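Long-range contacts in choline dehydrogenase and related flavoproteins (Aspergillus oryzae, PDB 3Q9T), which oxidises formate as a flavin-dependent oxidase of the glucose-methanol-choline oxidoreductase family, carrying 8-formyl-FAD at its catalytic site: residues C398-F404 and H416-V420; Q405-P411 and E484-E488. All coordinates share one frame; numbering follows the deposited sequence.

Overall arrangement
Both contacts belong to the long loop that joins the neighbouring antiparallel strands 392-397 and 415-423. In contact 1 the first part of this loop, 398-404, folds back over strand 415-423; every residue that touches is buried, with the F404 side chain about 7 Å from the bound 8-formyl-FAD. Contact 2 lies nearer the surface, where 405-411 meets the region of strand 481-485 and the second subunit also packs. Strand 308-316 pairs with both 415-423 and 481-485, so one sheet underlies the two. Contact 1 uses a threonine hydroxyl and a valine-phenylalanine contact; contact 2 relies on proline-aromatic packing, a tyrosine hydroxyl and a water. They touch where F400 CD1 lies 3.4 Å from P411 CD.

Contact 1: residues C398-F404 and H416-V420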
# COMPACT_ATOMS: atom_id res chain seq x y z
N CYS A 398 14.65 -23.42 -3.20
CA CYS A 398 14.70 -24.15 -4.47
C CYS A 398 13.35 -24.42 -5.08
O CYS A 398 13.07 -25.54 -5.52
CB CYS A 398 15.50 -25.47 -4.33
SG CYS A 398 14.90 -26.57 -3.05
N MET A 399 12.50 -23.40 -5.12
CA MET A 399 11.28 -23.42 -5.93
C MET A 399 10.63 -22.05 -5.86
O MET A 399 11.06 -21.20 -5.07
CB MET A 399 10.31 -24.53 -5.49
CG MET A 399 9.35 -24.18 -4.38
SD MET A 399 8.10 -25.47 -4.03
CE MET A 399 7.89 -26.18 -5.62
N PHE A 400 9.62 -21.80 -6.69
CA PHE A 400 8.89 -20.55 -6.56
C PHE A 400 8.24 -20.51 -5.19
O PHE A 400 7.56 -21.45 -4.80
CB PHE A 400 7.81 -20.41 -7.63
CG PHE A 400 7.10 -19.09 -7.59
CD1 PHE A 400 7.61 -18.00 -8.27
CD2 PHE A 400 5.94 -18.93 -6.85
CE1 PHE A 400 6.97 -16.77 -8.25
CE2 PHE A 400 5.28 -17.69 -6.82
CZ PHE A 400 5.80 -16.61 -7.52
N GLY A 401 8.43 -19.41 -4.45
CA GLY A 401 7.86 -19.28 -3.12
C GLY A 401 6.85 -18.15 -2.99
O GLY A 401 7.22 -16.97 -2.98
N THR A 402 5.57 -18.51 -2.87
CA THR A 402 4.49 -17.54 -2.77
C THR A 402 4.71 -16.62 -1.59
O THR A 402 4.33 -15.47 -1.65
CB THR A 402 3.11 -18.19 -2.60
OG1 THR A 402 3.20 -19.20 -1.58
CG2 THR A 402 2.65 -18.83 -3.91
N ALA A 403 5.31 -17.15 -0.51
CA ALA A 403 5.54 -16.36 0.70
C ALA A 403 6.48 -15.18 0.45
O ALA A 403 6.56 -14.26 1.27
CB ALA A 403 6.09 -17.23 1.83
N PHE A 404 7.20 -15.20 -0.67
CA PHE A 404 8.19 -14.17 -0.95
C PHE A 404 7.93 -13.42 -2.25
O PHE A 404 8.83 -12.81 -2.81
CB PHE A 404 9.58 -14.80 -1.01
CG PHE A 404 10.02 -15.42 0.28
CD1 PHE A 404 10.46 -14.63 1.32
CD2 PHE A 404 9.99 -16.80 0.44
CE1 PHE A 404 10.87 -15.20 2.51
CE2 PHE A 404 10.41 -17.39 1.64
CZ PHE A 404 10.85 -16.57 2.67
N HIS A 416 11.78 -22.98 -10.66
CA HIS A 416 12.30 -21.68 -10.27
C HIS A 416 13.21 -21.75 -9.06
O HIS A 416 13.22 -22.73 -8.32
CB HIS A 416 11.14 -20.73 -10.01
CG HIS A 416 10.24 -20.56 -11.19
ND1 HIS A 416 9.30 -21.51 -11.55
CD2 HIS A 416 10.17 -19.58 -12.12
CE1 HIS A 416 8.68 -21.10 -12.64
NE2 HIS A 416 9.18 -19.94 -13.01
N LEU A 417 14.00 -20.70 -8.88
CA LEU A 417 14.71 -20.46 -7.64
C LEU A 417 14.15 -19.16 -7.06
O LEU A 417 13.95 -18.19 -7.78
CB LEU A 417 16.21 -20.34 -7.92
CG LEU A 417 17.08 -19.67 -6.85
CD1 LEU A 417 17.26 -20.55 -5.62
CD2 LEU A 417 18.44 -19.32 -7.44
N THR A 418 13.89 -19.14 -5.76
CA THR A 418 13.50 -17.89 -5.10
C THR A 418 14.62 -17.46 -4.15
O THR A 418 14.87 -18.11 -3.14
CB THR A 418 12.18 -18.04 -4.30
OG1 THR A 418 11.14 -18.50 -5.16
CG2 THR A 418 11.78 -16.70 -3.68
N VAL A 419 15.30 -16.37 -4.49
CA VAL A 419 16.39 -15.86 -3.66
C VAL A 419 15.86 -14.79 -2.72
O VAL A 419 15.33 -13.77 -3.17
CB VAL A 419 17.52 -15.21 -4.51
CG1 VAL A 419 18.59 -14.61 -3.60
CG2 VAL A 419 18.13 -16.21 -5.46
N VAL A 420 15.98 -15.03 -1.42
CA VAL A 420 15.54 -14.04 -0.46
C VAL A 420 16.74 -13.17 -0.04
O VAL A 420 17.66 -13.64 0.63
CB VAL A 420 14.87 -14.72 0.77
CG1 VAL A 420 14.31 -13.68 1.69
CG2 VAL A 420 13.77 -15.66 0.32
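M399 meets H416 and T418 where the loop between 392-397 and 415-423, neighbouring antiparallel strands in the large mixed sheet of this GMC oxidoreductase, turns back over the second of them. M399 CA lies 3.2 Å from H416 O, a CA-H...O contact, while its side chain leaves the backbone away from the strand and packs on helix 323-327. Its carbonyl faces the strand, and M399 O accepts a hydrogen bond of 2.7 Å from T418 OG1, which is tilted 22° from the carbonyl plane. F400 follows, its CB packed against H416 CB at 4.1 Å; with CG anti to the backbone N (chi1 -176°), the ring is carried on toward P411 and L327. D323 takes the backbone N-H groups of both F400 and H416, tying the two segments together from the helix side. At G401 the chain passes close over the same threonine hydroxyl, then a short 3-10 turn, with F404 N bonded to G401 O, brings F404 back down to the strand. F404 CB meets T418 CG2 at 3.9 Å, and the ring reaches on toward the FAD-binding residue Y98. The methyl V420 CG2 sits over the middle of one face of the F404 ring, 3.5 Å from its centroid and 9° off the normal.

Contact 2: residues Q405-P411 and E484-E488; sequences QWHFPTP and EYPWE
F408 lays its ring over P486, which follows a cis peptide bond in the aromatic-cis-proline pair Y485-P486 in the region of strand 481-485. P486 CG stands 3.6 Å from the centroid of the F408 ring, only 3° off the normal. W487 extends this centre: its six-membered ring lies oblique to that of F408, planes at 71°, and F408 CE1 approaches W487 CH2 to 3.8 Å. Y485 is held between two prolines. P411 CG covers one face, 3.7 Å from the ring centroid, and P486 CB covers the opposite face, as the cis bond allows. With CG anti to the backbone N (chi1 180°), the Y485 ring reaches across to the loop, and its CE2 meets F408 CB at 3.9 Å. Nearby lies the second subunit, whose W487 packs on P409 and whose D503 is hydrogen-bonded to H407 ND1. At the polar edge, Y485 OH donates to P409 O; the modelled 2.4 Å is very short, so the exact length is doubtful. The Q405 side chain, bent at chi2, brings OE1 to the edge of the F408 ring, in its plane. One water bridges the segments there, donating to Q405 OE1 and to Y485 O, 2.6 Å from each.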
# COMPACT_ATOMS: atom_id res chain seq x y z
N GLN A 405 6.69 -13.48 -2.73
CA GLN A 405 6.29 -12.88 -4.00
C GLN A 405 4.85 -12.43 -3.84
O GLN A 405 3.92 -13.04 -4.38
CB GLN A 405 6.38 -13.89 -5.15
CG GLN A 405 7.78 -14.30 -5.54
CD GLN A 405 8.55 -13.21 -6.26
OE1 GLN A 405 8.60 -13.20 -7.48
NE2 GLN A 405 9.15 -12.29 -5.51
N TRP A 406 4.67 -11.36 -3.09
CA TRP A 406 3.35 -11.00 -2.61
C TRP A 406 2.47 -10.41 -3.71
O TRP A 406 1.25 -10.40 -3.59
CB TRP A 406 3.46 -10.01 -1.45
CG TRP A 406 4.00 -10.61 -0.20
CD1 TRP A 406 4.37 -11.91 0.01
CD2 TRP A 406 4.22 -9.92 1.03
NE1 TRP A 406 4.81 -12.07 1.30
CE2 TRP A 406 4.73 -10.86 1.95
CE3 TRP A 406 4.04 -8.60 1.45
CZ2 TRP A 406 5.05 -10.53 3.25
CZ3 TRP A 406 4.37 -8.27 2.75
CH2 TRP A 406 4.86 -9.23 3.63
N HIS A 407 3.06 -9.92 -4.80
CA HIS A 407 2.23 -9.28 -5.82
C HIS A 407 2.29 -9.91 -7.19
O HIS A 407 1.64 -9.42 -8.10
CB HIS A 407 2.51 -7.77 -5.91
CG HIS A 407 2.09 -7.02 -4.69
ND1 HIS A 407 0.79 -6.61 -4.48
CD2 HIS A 407 2.79 -6.65 -3.59
CE1 HIS A 407 0.71 -5.99 -3.31
NE2 HIS A 407 1.91 -6.01 -2.75
N PHE A 408 3.05 -11.00 -7.34
CA PHE A 408 3.21 -11.69 -8.62
C PHE A 408 2.50 -13.02 -8.63
O PHE A 408 2.55 -13.76 -7.65
CB PHE A 408 4.68 -11.91 -8.95
CG PHE A 408 5.53 -10.68 -8.80
CD1 PHE A 408 5.01 -9.42 -9.08
CD2 PHE A 408 6.85 -10.78 -8.36
CE1 PHE A 408 5.81 -8.28 -8.95
CE2 PHE A 408 7.65 -9.65 -8.21
CZ PHE A 408 7.13 -8.40 -8.51
N PRO A 409 1.82 -13.34 -9.73
CA PRO A 409 1.17 -14.65 -9.75
C PRO A 409 2.19 -15.78 -9.74
O PRO A 409 3.39 -15.59 -10.00
CB PRO A 409 0.37 -14.63 -11.07
CG PRO A 409 0.97 -13.56 -11.89
CD PRO A 409 1.60 -12.56 -10.96
N THR A 410 1.72 -16.97 -9.41
CA THR A 410 2.56 -18.15 -9.48
C THR A 410 2.71 -18.55 -10.93
O THR A 410 1.71 -18.72 -11.64
CB THR A 410 1.94 -19.31 -8.71
OG1 THR A 410 1.79 -18.93 -7.33
CG2 THR A 410 2.83 -20.53 -8.82
N PRO A 411 3.96 -18.69 -11.41
CA PRO A 411 4.12 -19.08 -12.81
C PRO A 411 3.46 -20.43 -13.07
O PRO A 411 3.43 -21.28 -12.18
CB PRO A 411 5.65 -19.17 -12.99
CG PRO A 411 6.22 -18.38 -11.86
CD PRO A 411 5.25 -18.53 -10.71
N GLU A 484 14.47 -14.19 -15.72
CA GLU A 484 14.06 -13.47 -14.51
C GLU A 484 12.55 -13.43 -14.49
O GLU A 484 11.92 -13.20 -15.51
CB GLU A 484 14.58 -12.03 -14.52
CG GLU A 484 16.10 -11.86 -14.57
CD GLU A 484 16.54 -10.40 -14.41
OE1 GLU A 484 16.20 -9.78 -13.37
OE2 GLU A 484 17.21 -9.87 -15.33
N TYR A 485 11.95 -13.64 -13.32
CA TYR A 485 10.51 -13.54 -13.20
C TYR A 485 10.22 -12.45 -12.18
O TYR A 485 10.88 -12.38 -11.15
CB TYR A 485 9.94 -14.87 -12.73
CG TYR A 485 8.44 -14.84 -12.57
CD1 TYR A 485 7.60 -15.02 -13.66
CD2 TYR A 485 7.87 -14.62 -11.33
CE1 TYR A 485 6.23 -14.98 -13.51
CE2 TYR A 485 6.50 -14.59 -11.17
CZ TYR A 485 5.69 -14.77 -12.26
OH TYR A 485 4.32 -14.72 -12.09
N PRO A 486 9.25 -11.58 -12.47
CA PRO A 486 8.39 -11.55 -13.66
C PRO A 486 8.88 -10.59 -14.75
O PRO A 486 8.25 -10.51 -15.80
CB PRO A 486 7.07 -11.02 -13.11
CG PRO A 486 7.51 -10.04 -12.06
CD PRO A 486 8.77 -10.64 -11.44
N TRP A 487 9.95 -9.86 -14.49
CA TRP A 487 10.60 -9.02 -15.50
C TRP A 487 12.01 -8.81 -14.99
O TRP A 487 12.37 -9.39 -13.97
CB TRP A 487 9.88 -7.68 -15.68
CG TRP A 487 9.56 -7.01 -14.39
CD1 TRP A 487 10.44 -6.43 -13.53
CD2 TRP A 487 8.26 -6.86 -13.80
NE1 TRP A 487 9.77 -5.92 -12.44
CE2 TRP A 487 8.43 -6.17 -12.58
CE3 TRP A 487 6.98 -7.24 -14.19
CZ2 TRP A 487 7.36 -5.86 -11.74
CZ3 TRP A 487 5.91 -6.93 -13.35
CH2 TRP A 487 6.11 -6.24 -12.14
N GLU A 488 12.79 -7.99 -15.69
CA GLU A 488 14.20 -7.84 -15.38
C GLU A 488 14.42 -6.90 -14.20
O GLU A 488 13.80 -5.84 -14.12
CB GLU A 488 14.96 -7.28 -16.58
CG GLU A 488 14.86 -8.11 -17.84
CD GLU A 488 15.02 -7.26 -19.10
OE1 GLU A 488 16.18 -7.01 -19.51
OE2 GLU A 488 13.98 -6.82 -19.65
O HOH W 1 10.66 -12.00 -8.59